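Local coordinates for protein VAPBC49 (Mycobacterium tuberculosis, PDB 5AF3) that is possibly the antitoxin component of a type II toxin-antitoxin system and probably binds DNA through helix-turn-helix modules, at residues Tyr193-Phe198 with Gly202-Asp207. Residues are numbered along the deposited sequence; the frame is centred on the assembly and turned at random.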
# COMPACT_ATOMS: atom_id res chain seq x y z
N TYR A 193 6.67 -0.07 -20.86
CA TYR A 193 6.35 -1.50 -21.06
C TYR A 193 5.15 -2.00 -20.21
O TYR A 193 5.09 -3.16 -19.84
CB TYR A 193 7.57 -2.41 -20.84
CG TYR A 193 8.86 -1.86 -21.42
CD1 TYR A 193 9.06 -1.79 -22.81
CD2 TYR A 193 9.88 -1.39 -20.58
CE1 TYR A 193 10.23 -1.28 -23.35
CE2 TYR A 193 11.06 -0.87 -21.11
CZ TYR A 193 11.23 -0.82 -22.50
OH TYR A 193 12.40 -0.31 -23.02
N GLY A 194 4.22 -1.11 -19.90
CA GLY A 194 3.03 -1.48 -19.10
C GLY A 194 3.24 -1.46 -17.58
O GLY A 194 2.29 -1.68 -16.82
N GLN A 195 4.47 -1.18 -17.15
CA GLN A 195 4.79 -1.02 -15.71
C GLN A 195 4.27 0.33 -15.20
O GLN A 195 4.07 1.26 -15.98
CB GLN A 195 6.31 -1.15 -15.49
CG GLN A 195 6.88 -2.47 -15.98
CD GLN A 195 8.40 -2.49 -15.96
OE1 GLN A 195 9.05 -1.77 -15.18
NE2 GLN A 195 8.98 -3.34 -16.81
N PRO A 196 4.05 0.47 -13.86
CA PRO A 196 3.46 1.70 -13.34
C PRO A 196 4.21 2.99 -13.80
O PRO A 196 5.41 3.11 -13.58
CB PRO A 196 3.58 1.53 -11.83
CG PRO A 196 3.54 0.04 -11.64
CD PRO A 196 4.35 -0.51 -12.79
N VAL A 197 3.50 3.90 -14.46
CA VAL A 197 4.04 5.23 -14.83
C VAL A 197 3.20 6.34 -14.30
O VAL A 197 1.96 6.17 -14.12
CB VAL A 197 4.21 5.39 -16.42
CG1 VAL A 197 5.18 4.37 -16.99
CG2 VAL A 197 2.85 5.34 -17.13
N PHE A 198 3.84 7.48 -14.02
CA PHE A 198 3.15 8.72 -13.78
C PHE A 198 2.46 9.06 -15.11
O PHE A 198 3.12 9.23 -16.14
CB PHE A 198 4.16 9.81 -13.39
CG PHE A 198 4.81 9.59 -12.05
CD1 PHE A 198 4.15 9.98 -10.88
CD2 PHE A 198 6.10 9.06 -11.96
CE1 PHE A 198 4.79 9.82 -9.60
CE2 PHE A 198 6.73 8.86 -10.71
CZ PHE A 198 6.07 9.23 -9.53
N GLY A 202 4.81 10.15 -18.11
CA GLY A 202 5.19 8.88 -18.72
C GLY A 202 6.41 8.20 -18.11
O GLY A 202 6.92 7.20 -18.63
N VAL A 203 6.86 8.72 -16.95
CA VAL A 203 8.00 8.13 -16.23
C VAL A 203 7.61 6.95 -15.34
O VAL A 203 6.63 7.04 -14.64
CB VAL A 203 8.71 9.21 -15.35
CG1 VAL A 203 9.81 8.59 -14.44
CG2 VAL A 203 9.25 10.33 -16.26
N ARG A 204 8.40 5.88 -15.40
CA ARG A 204 8.21 4.71 -14.53
C ARG A 204 8.44 5.13 -13.10
O ARG A 204 9.47 5.74 -12.78
CB ARG A 204 9.14 3.60 -14.94
CG ARG A 204 8.75 2.91 -16.26
CD ARG A 204 9.63 1.70 -16.57
NE ARG A 204 10.93 1.89 -15.95
CZ ARG A 204 11.79 0.91 -15.68
NH1 ARG A 204 11.50 -0.34 -16.03
NH2 ARG A 204 12.95 1.20 -15.08
N VAL A 205 7.47 4.82 -12.23
CA VAL A 205 7.64 5.01 -10.81
C VAL A 205 9.00 4.46 -10.38
O VAL A 205 9.70 5.08 -9.57
CB VAL A 205 6.50 4.35 -9.99
CG1 VAL A 205 6.87 4.35 -8.46
CG2 VAL A 205 5.21 5.12 -10.21
N ALA A 206 9.40 3.31 -10.92
CA ALA A 206 10.67 2.68 -10.53
C ALA A 206 11.86 3.64 -10.75
O ALA A 206 12.84 3.59 -10.01
CB ALA A 206 10.87 1.36 -11.27
N ASP A 207 11.74 4.54 -11.73
CA ASP A 207 12.90 5.37 -12.10
C ASP A 207 13.11 6.59 -11.18
O ASP A 207 14.18 7.25 -11.24
CB ASP A 207 12.83 5.77 -13.59
CG ASP A 207 13.09 4.58 -14.51
OD1 ASP A 207 13.81 3.66 -14.08
OD2 ASP A 207 12.57 4.55 -15.65
O HOH W 1 7.65 1.46 -12.53
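Val205 N gives its hydrogen to Pro196 O (3.0 Å), and two residues on, Phe198 N gives its hydrogen to Val203 O (2.9 Å); these two bonds flank Val197 and Arg204, whose backbones form a single beta bridge, an antiparallel, non-hydrogen-bonded pair. The loop is closed by a third bond, Gly202 N to Phe198 O, 2.8 Å. Pro196 O is used again: a water donates to it and accepts from Ala206 N, linking Ala206 N to the residue just before strand 197-198.

Side chains fill in around this frame. With CG anti to the carbonyl carbon (chi1 -68°), the Phe198 ring is carried to Val205, the two side chains crossing at about a right angle, with Val205 CG2 over one face towards the rim, 4.1 Å from Phe198 CE2. Pro196 CB touches the same methyl.

Strand 197-198 is an edge strand, within this chain, of a four-stranded antiparallel sheet, and the tight turn after it leads into the helices 206-213, 218-225 and 229-236 of the DUF433 region, a family of the helix-turn-helix clan. Val197 pairs with Val186 on its other side, while Val208 and Val227 also pack on Phe198.

Arg204 bends at chi3, bringing NH1 to 3.0 Å from Gln195 OE1, with amide and guanidinium planes 43° apart. Asp207 holds the guanidinium in a side-on salt bridge, Arg204 NH2 to Asp207 OD1 at 2.8 Å and Arg204 NE to Asp207 OD2 at 3.1 Å.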